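Local coordinates for protein cellulase (glycosyl hydrolase family 5) (Bacteroides ovatus, PDB 3ZMR) that cleaves the beta-1,4-glucan backbone of xyloglucan internally, with retention of the beta configuration, to release xyloglucan oligosaccharides, at residues A[225-230]-A[277-282]; A[260-265]-A[309-314]. One frame throughout, in Å; residues are numbered along the deposited sequence.

Contact 1: residues A[225-230]-A[277-282]; sequences PVDANK and NYRVQN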
ATOM      1  N   PRO A 225      -8.315  12.793  -0.127  1.00 10.59           N
ATOM      2  CA  PRO A 225      -7.716  12.562   1.200  1.00 13.25           C
ATOM      3  C   PRO A 225      -7.702  13.861   2.011  1.00 11.39           C
ATOM      4  O   PRO A 225      -6.661  14.447   2.243  1.00 11.87           O
ATOM      5  CB  PRO A 225      -6.299  12.092   0.856  1.00 18.54           C
ATOM      6  CG  PRO A 225      -5.985  12.815  -0.410  1.00 14.36           C
ATOM      7  CD  PRO A 225      -7.289  12.872  -1.172  1.00 14.40           C
ATOM      8  N   VAL A 226      -8.899  14.296   2.385  1.00 12.62           N
ATOM      9  CA  VAL A 226      -9.118  15.538   3.124  1.00 11.43           C
ATOM     10  C   VAL A 226     -10.141  15.266   4.219  1.00 14.82           C
ATOM     11  O   VAL A 226     -10.994  14.377   4.097  1.00 13.51           O
ATOM     12  CB  VAL A 226      -9.592  16.697   2.210  1.00 14.29           C
ATOM     13  CG1 VAL A 226      -8.527  17.052   1.166  1.00 15.01           C
ATOM     14  CG2 VAL A 226     -10.907  16.384   1.533  1.00 17.34           C
ATOM     15  N   ASP A 227     -10.036  16.028   5.294  1.00 13.23           N
ATOM     16  CA  ASP A 227     -10.906  15.842   6.450  1.00 15.90           C
ATOM     17  C   ASP A 227     -12.385  15.960   6.103  1.00 15.13           C
ATOM     18  O   ASP A 227     -13.194  15.270   6.696  1.00 19.30           O
ATOM     19  CB  ASP A 227     -10.539  16.817   7.568  1.00 17.53           C
ATOM     20  CG  ASP A 227      -9.233  16.455   8.266  1.00 17.85           C
ATOM     21  OD1 ASP A 227      -8.992  15.276   8.604  1.00 22.28           O
ATOM     22  OD2 ASP A 227      -8.446  17.381   8.506  1.00 24.97           O
ATOM     23  N   ALA A 228     -12.732  16.798   5.117  1.00 16.04           N
ATOM     24  CA  ALA A 228     -14.140  16.984   4.731  1.00 15.57           C
ATOM     25  C   ALA A 228     -14.773  15.719   4.146  1.00 15.55           C
ATOM     26  O   ALA A 228     -15.973  15.552   4.183  1.00 18.85           O
ATOM     27  CB  ALA A 228     -14.277  18.159   3.764  1.00 26.63           C
ATOM     28  N   ASN A 229     -13.944  14.827   3.609  1.00 14.62           N
ATOM     29  CA  ASN A 229     -14.448  13.590   3.007  0.50 16.09           C
ATOM     30  C   ASN A 229     -14.022  12.330   3.740  1.00 13.07           C
ATOM     31  O   ASN A 229     -14.435  11.227   3.376  1.00 15.02           O
ATOM     32  CB  ASN A 229     -14.015  13.506   1.555  0.50 18.90           C
ATOM     33  CG  ASN A 229     -14.548  14.653   0.740  0.50 16.35           C
ATOM     34  OD1 ASN A 229     -15.745  14.957   0.784  0.50 20.53           O
ATOM     35  ND2 ASN A 229     -13.669  15.301   0.000  0.50 13.29           N
ATOM     36  N   LYS A 230     -13.227  12.487   4.802  1.00 13.76           N
ATOM     37  CA  LYS A 230     -12.645  11.327   5.501  1.00 12.79           C
ATOM     38  C   LYS A 230     -13.704  10.370   6.058  1.00 12.88           C
ATOM     39  O   LYS A 230     -13.574   9.138   5.933  1.00 14.01           O
ATOM     40  CB  LYS A 230     -11.711  11.786   6.621  1.00 14.29           C
ATOM     41  CG  LYS A 230     -11.218  10.691   7.546  1.00 16.56           C
ATOM     42  CD  LYS A 230     -10.181  11.218   8.544  1.00 17.27           C
ATOM     43  CE  LYS A 230      -9.968  10.287   9.730  1.00 24.61           C
ATOM     44  NZ  LYS A 230      -9.577   8.900   9.332  1.00 17.15           N
ATOM     45  N   ASN A 277      -3.393  15.722   3.727  1.00 12.89           N
ATOM     46  CA  ASN A 277      -3.486  14.649   2.754  1.00 11.62           C
ATOM     47  C   ASN A 277      -2.764  13.365   3.220  1.00  9.53           C
ATOM     48  O   ASN A 277      -3.310  12.243   3.103  1.00 10.08           O
ATOM     49  CB  ASN A 277      -2.909  15.034   1.407  1.00 10.95           C
ATOM     50  CG  ASN A 277      -3.593  16.225   0.740  1.00 10.87           C
ATOM     51  OD1 ASN A 277      -2.897  16.961   0.033  1.00 12.12           O
ATOM     52  ND2 ASN A 277      -4.921  16.394   0.879  1.00 12.39           N
ATOM     53  N   TYR A 278      -1.544  13.508   3.745  1.00  9.74           N
ATOM     54  CA  TYR A 278      -0.817  12.330   4.266  1.00 10.48           C
ATOM     55  C   TYR A 278      -1.505  11.694   5.470  1.00 10.13           C
ATOM     56  O   TYR A 278      -1.559  10.469   5.593  1.00 11.52           O
ATOM     57  CB  TYR A 278       0.640  12.649   4.554  1.00 10.57           C
ATOM     58  CG  TYR A 278       1.433  13.060   3.344  1.00 10.33           C
ATOM     59  CD1 TYR A 278       1.608  12.215   2.261  1.00 12.23           C
ATOM     60  CD2 TYR A 278       2.005  14.329   3.281  1.00 11.36           C
ATOM     61  CE1 TYR A 278       2.331  12.610   1.154  1.00 12.19           C
ATOM     62  CE2 TYR A 278       2.750  14.732   2.182  1.00 12.89           C
ATOM     63  CZ  TYR A 278       2.885  13.869   1.103  1.00 11.86           C
ATOM     64  OH  TYR A 278       3.634  14.216  -0.009  1.00 12.57           O
ATOM     65  N   ARG A 279      -2.033  12.518   6.364  1.00 11.19           N
ATOM     66  CA  ARG A 279      -2.745  12.010   7.526  1.00 12.22           C
ATOM     67  C   ARG A 279      -3.967  11.187   7.133  1.00 10.77           C
ATOM     68  O   ARG A 279      -4.185  10.072   7.652  1.00 11.66           O
ATOM     69  CB  ARG A 279      -3.120  13.166   8.479  1.00 14.54           C
ATOM     70  CG  ARG A 279      -3.942  12.707   9.681  1.00 14.17           C
ATOM     71  CD  ARG A 279      -4.053  13.778  10.768  1.00 20.64           C
ATOM     72  NE  ARG A 279      -4.422  15.074  10.197  1.00 19.82           N
ATOM     73  CZ  ARG A 279      -5.616  15.401   9.719  1.00 21.24           C
ATOM     74  NH1 ARG A 279      -6.632  14.537   9.762  1.00 22.48           N
ATOM     75  NH2 ARG A 279      -5.810  16.625   9.210  1.00 18.69           N
ATOM     76  N   VAL A 280      -4.748  11.711   6.204  1.00  9.93           N
ATOM     77  CA  VAL A 280      -5.977  11.065   5.827  1.00 10.18           C
ATOM     78  C   VAL A 280      -5.667   9.799   4.995  1.00 10.42           C
ATOM     79  O   VAL A 280      -6.280   8.754   5.178  1.00 10.11           O
ATOM     80  CB  VAL A 280      -6.926  12.023   5.079  1.00 11.09           C
ATOM     81  CG1 VAL A 280      -8.129  11.255   4.569  1.00 15.31           C
ATOM     82  CG2 VAL A 280      -7.355  13.166   5.996  1.00 11.84           C
ATOM     83  N   GLN A 281      -4.673   9.880   4.115  1.00 10.80           N
ATOM     84  CA  GLN A 281      -4.311   8.714   3.291  1.00  9.40           C
ATOM     85  C   GLN A 281      -3.674   7.600   4.134  1.00  8.51           C
ATOM     86  O   GLN A 281      -4.033   6.425   3.985  1.00  9.26           O
ATOM     87  CB  GLN A 281      -3.422   9.126   2.126  1.00  9.21           C
ATOM     88  CG  GLN A 281      -2.989   7.977   1.238  1.00  8.40           C
ATOM     89  CD  GLN A 281      -1.655   7.398   1.635  1.00  9.35           C
ATOM     90  OE1 GLN A 281      -0.758   8.098   2.115  1.00  9.77           O
ATOM     91  NE2 GLN A 281      -1.508   6.116   1.381  1.00  9.71           N
ATOM     92  N   ASN A 282      -2.770   7.947   5.045  1.00  9.11           N
ATOM     93  CA  ASN A 282      -2.281   6.952   6.000  1.00 10.52           C
ATOM     94  C   ASN A 282      -3.448   6.349   6.803  1.00  9.75           C
ATOM     95  O   ASN A 282      -3.491   5.135   7.035  1.00 10.13           O
ATOM     96  CB  ASN A 282      -1.234   7.555   6.923  1.00  9.93           C
ATOM     97  CG  ASN A 282       0.171   7.596   6.326  1.00  9.52           C
ATOM     98  OD1 ASN A 282       0.698   6.582   5.856  1.00  9.99           O
ATOM     99  ND2 ASN A 282       0.803   8.758   6.415  1.00 11.51           N
TER
HETATM  100  O   HOH W   1      -8.556   8.241   6.874  1.00 12.65           O
HETATM  101  O   HOH W   2      -6.638   9.889   9.379  1.00 21.00           O
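Pro225 and Asn277 bring the two backbones closest, CA to CA 5.0 Å, where the chain leading into helix 227-248 meets the first turns of helix 275-293. Asn277 reaches across with its amide: ND2 donates to Pro225 O over 2.9 Å, nearly straight at 168°, yet the donor sits above the carbonyl plane. Val280 fills the space next to it. With CG1 anti to the backbone N (chi1 174°), that methyl lies 3.6 Å from Pro225 CA, while CG2 turns to the carboxylate of Asp227. On the outer side Arg279 meets Asp227 end-on, NH1 to OD1 at 2.7 Å and NH2 to OD2 at 2.8 Å. Both oxygens use their syn lone pairs, and the two flat groups are only 15° from coplanar. The bend at chi3 of Arg279 turns the guanidinium to this acid. Lys230 NZ, salt-bridged to Asp234, works through two waters instead, one donating to Val280 O and the other to Arg279 O. The contact thus grades from a hydrogen bond given by a buried amide, with an apolar core, to an exposed ion pair, whose paired, nearly flat bonds fix the rotation of both charged groups and probably keep Asp227 ionised.

Contact 2: residues A[260-265]-A[309-314]; sequences TNEVNN and YNTDVA. With BGC (beta-D-glucopyranose), chain C; GLC (alpha-D-glucopyranose), chain L; EDO (1,2-ethanediol), chain J.
Asn310 N donates to Val263 O over 2.9 Å, in the carbonyl plane, the first of two direct hydrogen bonds between the segments. In one of the two conformers modelled for Asn310, its OD1 takes the second, from Asn264 ND2 at 3.0 Å. A water extends the polar seam, accepting from Asn265 N and hydrogen-bonding Tyr309 OH at the edge of the ring.

The packing is equally specific. Val263 O stands 3.8 Å above the centre of one face of the Tyr309 ring. Thr311 crosses Glu262 at about a right angle: OG1 lies 3.2 Å from Glu262 CG, and CG2 rests 3.3 Å from Asn261 O. Held between its backbone N and carbonyl carbon (chi1 59°), OG1 also donates to Asn310 O, which ties up the hydroxyl beside the acid.

Toward the sugar, Asn261 ND2 donates to O2 of the glucose in either modelled anomer, 2.8 Å for beta and 2.9 Å for alpha; its OD1 is held by Arg172. Glu262 runs out extended beyond CG, its carboxylate directed to the C1 side of the sugar, though the very close approach to C1 in the overlapping models is doubtful; OE2 is hydrogen-bonded to His336 ND1. With an alanine here, His336 ND1 would probably lose its carboxylate partner, and the space between Thr311 OG1 and the sugar is likely to be left unfilled. The consecutive Asn261 and Glu262 just after barrel strand 255-258 form the Asn-Glu signature of family 5 and clan GH-A glycosidases, with Glu262 the proton donor by analogy with relatives and Glu395 the probable nucleophile.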
ATOM      1  N   THR A 260      -5.605  -0.494  -1.036  1.00  7.77           N
ATOM      2  CA  THR A 260      -5.858   0.619  -1.950  1.00  8.34           C
ATOM      3  C   THR A 260      -4.884   0.532  -3.128  1.00  9.45           C
ATOM      4  O   THR A 260      -4.010  -0.321  -3.148  1.00  9.22           O
ATOM      5  CB  THR A 260      -5.701   2.001  -1.243  1.00  9.07           C
ATOM      6  OG1 THR A 260      -4.306   2.275  -1.018  1.00  9.46           O
ATOM      7  CG2 THR A 260      -6.483   2.067   0.066  1.00 11.14           C
ATOM      8  N   ASN A 261      -5.032   1.447  -4.077  1.00  9.29           N
ATOM      9  CA  ASN A 261      -4.101   1.537  -5.180  1.00  9.38           C
ATOM     10  C   ASN A 261      -3.292   2.841  -5.044  1.00  8.50           C
ATOM     11  O   ASN A 261      -2.489   2.954  -4.120  1.00 10.67           O
ATOM     12  CB  ASN A 261      -4.833   1.393  -6.508  1.00  8.34           C
ATOM     13  CG  ASN A 261      -3.888   1.305  -7.687  1.00  8.37           C
ATOM     14  OD1 ASN A 261      -2.893   0.592  -7.634  1.00  9.93           O
ATOM     15  ND2 ASN A 261      -4.200   2.021  -8.766  1.00 10.28           N
ATOM     16  N   GLU A 262      -3.530   3.824  -5.931  1.00  9.20           N
ATOM     17  CA  GLU A 262      -2.750   5.071  -5.998  1.00  9.06           C
ATOM     18  C   GLU A 262      -3.594   6.247  -5.492  1.00  9.58           C
ATOM     19  O   GLU A 262      -4.233   6.949  -6.279  1.00 12.13           O
ATOM     20  CB  GLU A 262      -2.208   5.348  -7.419  1.00 14.96           C
ATOM     21  CG  GLU A 262      -1.258   4.301  -7.949  1.00 12.65           C
ATOM     22  CD  GLU A 262      -0.722   4.603  -9.327  1.00 23.38           C
ATOM     23  OE1 GLU A 262      -1.200   5.621  -9.928  1.00 27.38           O
ATOM     24  OE2 GLU A 262       0.138   3.795  -9.797  1.00 18.40           O
ATOM     25  N   VAL A 263      -3.628   6.441  -4.179  1.00  9.35           N
ATOM     26  CA  VAL A 263      -4.457   7.490  -3.566  1.00  9.77           C
ATOM     27  C   VAL A 263      -3.770   8.831  -3.858  1.00 10.09           C
ATOM     28  O   VAL A 263      -2.579   8.999  -3.649  1.00 11.55           O
ATOM     29  CB  VAL A 263      -4.642   7.274  -2.051  1.00  9.75           C
ATOM     30  CG1 VAL A 263      -5.371   8.477  -1.428  1.00 18.96           C
ATOM     31  CG2 VAL A 263      -5.409   5.974  -1.830  1.00 10.88           C
ATOM     32  N   ASN A 264      -4.581   9.762  -4.350  1.00 11.23           N
ATOM     33  CA  ASN A 264      -4.184  11.090  -4.813  1.00 14.02           C
ATOM     34  C   ASN A 264      -5.287  12.059  -4.403  1.00 11.89           C
ATOM     35  O   ASN A 264      -6.377  11.641  -4.106  1.00 10.91           O
ATOM     36  CB  ASN A 264      -4.116  11.061  -6.381  1.00 16.50           C
ATOM     37  CG  ASN A 264      -3.655  12.344  -7.002  1.00 23.24           C
ATOM     38  OD1 ASN A 264      -4.382  12.943  -7.808  1.00 35.16           O
ATOM     39  ND2 ASN A 264      -2.450  12.764  -6.677  1.00 22.89           N
ATOM     40  N   ASN A 265      -4.990  13.361  -4.376  1.00 10.83           N
ATOM     41  CA  ASN A 265      -6.051  14.351  -4.301  1.00 12.27           C
ATOM     42  C   ASN A 265      -6.484  14.832  -5.702  1.00 12.34           C
ATOM     43  O   ASN A 265      -5.864  15.714  -6.281  1.00 16.81           O
ATOM     44  CB  ASN A 265      -5.654  15.528  -3.425  1.00 12.64           C
ATOM     45  CG  ASN A 265      -6.810  16.461  -3.191  1.00 17.38           C
ATOM     46  OD1 ASN A 265      -7.914  16.238  -3.734  1.00 17.76           O
ATOM     47  ND2 ASN A 265      -6.588  17.496  -2.392  1.00 16.11           N
ATOM     48  N   TYR A 309       1.618   7.091  -0.369  1.00  9.21           N
ATOM     49  CA  TYR A 309       0.812   8.127  -1.002  1.00  9.33           C
ATOM     50  C   TYR A 309       1.163   8.119  -2.504  1.00  7.83           C
ATOM     51  O   TYR A 309       2.333   8.172  -2.856  1.00  9.14           O
ATOM     52  CB  TYR A 309       1.085   9.487  -0.370  1.00  9.57           C
ATOM     53  CG  TYR A 309       0.066  10.540  -0.766  1.00  9.61           C
ATOM     54  CD1 TYR A 309       0.191  11.243  -1.960  1.00 10.63           C
ATOM     55  CD2 TYR A 309      -1.034  10.819   0.040  1.00 10.23           C
ATOM     56  CE1 TYR A 309      -0.759  12.178  -2.340  1.00 10.97           C
ATOM     57  CE2 TYR A 309      -1.977  11.782  -0.321  1.00 10.24           C
ATOM     58  CZ  TYR A 309      -1.836  12.446  -1.518  1.00 10.24           C
ATOM     59  OH  TYR A 309      -2.790  13.385  -1.843  1.00 12.12           O
ATOM     60  N   ASN A 310       0.138   8.046  -3.376  1.00 11.21           N
ATOM     61  CA  ASN A 310       0.387   7.989  -4.831  0.50  9.76           C
ATOM     62  C   ASN A 310       1.183   6.726  -5.238  1.00  9.93           C
ATOM     63  O   ASN A 310       1.705   6.667  -6.353  1.00 11.26           O
ATOM     64  CB  ASN A 310       1.209   9.212  -5.329  0.50 11.76           C
ATOM     65  CG  ASN A 310       0.388  10.476  -5.592  0.50  9.10           C
ATOM     66  OD1 ASN A 310      -0.824  10.550  -5.405  0.50 12.64           O
ATOM     67  ND2 ASN A 310       1.091  11.492  -6.033  0.50 12.09           N
ATOM     68  N   THR A 311       1.328   5.765  -4.320  1.00  8.64           N
ATOM     69  CA  THR A 311       2.337   4.649  -4.426  1.00  8.77           C
ATOM     70  C   THR A 311       3.752   5.184  -4.792  1.00  9.11           C
ATOM     71  O   THR A 311       4.566   4.499  -5.393  1.00 12.33           O
ATOM     72  CB  THR A 311       1.923   3.498  -5.350  1.00 10.10           C
ATOM     73  OG1 THR A 311       1.702   3.997  -6.675  1.00 13.00           O
ATOM     74  CG2 THR A 311       0.707   2.810  -4.824  1.00 10.76           C
ATOM     75  N   ASP A 312       4.048   6.409  -4.367  1.00  8.43           N
ATOM     76  CA  ASP A 312       5.302   7.058  -4.784  1.00  8.84           C
ATOM     77  C   ASP A 312       6.427   6.744  -3.808  1.00  8.51           C
ATOM     78  O   ASP A 312       6.270   6.904  -2.592  1.00  9.67           O
ATOM     79  CB  ASP A 312       5.108   8.574  -4.861  1.00  9.20           C
ATOM     80  CG  ASP A 312       6.354   9.297  -5.268  1.00 11.37           C
ATOM     81  OD1 ASP A 312       6.698   9.225  -6.463  1.00 16.55           O
ATOM     82  OD2 ASP A 312       7.029   9.888  -4.414  1.00 12.82           O
ATOM     83  N   VAL A 313       7.580   6.336  -4.343  1.00  8.78           N
ATOM     84  CA  VAL A 313       8.722   5.972  -3.519  1.00  8.46           C
ATOM     85  C   VAL A 313       9.180   7.112  -2.615  1.00  9.91           C
ATOM     86  O   VAL A 313       9.338   6.916  -1.400  1.00  9.28           O
ATOM     87  CB  VAL A 313       9.887   5.422  -4.358  1.00  9.40           C
ATOM     88  CG1 VAL A 313      11.131   5.214  -3.472  1.00 10.78           C
ATOM     89  CG2 VAL A 313       9.488   4.110  -5.032  1.00 11.96           C
ATOM     90  N   ALA A 314       9.422   8.301  -3.161  1.00 11.40           N
ATOM     91  CA  ALA A 314       9.945   9.384  -2.325  1.00  8.55           C
ATOM     92  C   ALA A 314       8.929   9.766  -1.240  1.00  9.13           C
ATOM     93  O   ALA A 314       9.307  10.071  -0.111  1.00  9.61           O
ATOM     94  CB  ALA A 314      10.359  10.591  -3.168  1.00 10.82           C
TER
HETATM   95  C2  BGC C   1      -2.179   2.421 -11.977  0.50 20.95           C
HETATM   96  C3  BGC C   1      -2.507   1.605 -13.238  0.50 22.28           C
HETATM   97  C4  BGC C   1      -2.080   2.316 -14.518  0.50 29.09           C
HETATM   98  C5  BGC C   1      -0.599   2.654 -14.299  0.50 35.62           C
HETATM   99  C6  BGC C   1      -0.002   3.300 -15.538  0.50 39.76           C
HETATM  100  C1  BGC C   1      -0.774   3.036 -11.895  0.50 25.60           C
HETATM  101  O2  BGC C   1      -2.384   1.600 -10.829  0.50 15.46           O
HETATM  102  O3  BGC C   1      -3.929   1.358 -13.266  0.50 21.62           O
HETATM  103  O4  BGC C   1      -2.358   1.476 -15.675  0.50 26.44           O
HETATM  104  O5  BGC C   1      -0.427   3.550 -13.183  0.50 41.96           O
HETATM  105  O6  BGC C   1      -0.902   4.344 -15.945  0.50 61.75           O
HETATM  106  C1  GLC L1519      -0.677   2.724 -12.267  0.50 18.82           C
HETATM  107  C2  GLC L1519      -2.137   2.302 -12.152  0.50 15.45           C
HETATM  108  C3  GLC L1519      -2.591   1.486 -13.362  0.50 13.01           C
HETATM  109  C4  GLC L1519      -2.254   2.304 -14.613  0.50 18.55           C
HETATM  110  C5  GLC L1519      -0.801   2.798 -14.566  0.50 39.31           C
HETATM  111  C6  GLC L1519      -0.376   3.606 -15.788  0.50 70.31           C
HETATM  112  O2  GLC L1519      -2.311   1.617 -10.940  0.50 11.30           O
HETATM  113  O3  GLC L1519      -3.983   1.109 -13.264  0.50  7.94           O
HETATM  114  O4  GLC L1519      -2.434   1.437 -15.698  0.50 25.57           O
HETATM  115  O5  GLC L1519      -0.574   3.551 -13.395  0.50 24.90           O
HETATM  116  O6  GLC L1519       0.164   2.687 -16.719  0.50 90.45           O
HETATM  117  C1  EDO J1516       4.236   7.388  -8.343  1.00 28.79           C
HETATM  118  O1  EDO J1516       5.651   7.645  -8.490  1.00 21.31           O
HETATM  119  C2  EDO J1516       3.879   5.953  -8.742  1.00 30.99           C
HETATM  120  O2  EDO J1516       4.054   5.785 -10.157  1.00 53.53           O
HETATM  121  O   HOH W   3      -2.324  14.566  -4.239  1.00 13.95           O

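In the fold
From the N terminus, the chain passes the BACON domain and enters the eight-stranded barrel, reaching 225-230 at the start of helix 227-248. After strand 255-258 comes 260-265, the first half of contact 2. Helix 275-293 then brings 277-282 back to 225-230, closing the loop of contact 1, and strand 304-307 leads to 309-314, which closes contact 2. The two loops therefore cross. Contact 1 joins the lead-in and first turn of helix 227-248 to helix 275-293; contact 2 joins the loops after neighbouring barrel strands, at the catalytic end. They also touch directly, Pro225 and Gln281 packing against Tyr309, so this layer lies against the loops that carry the active site.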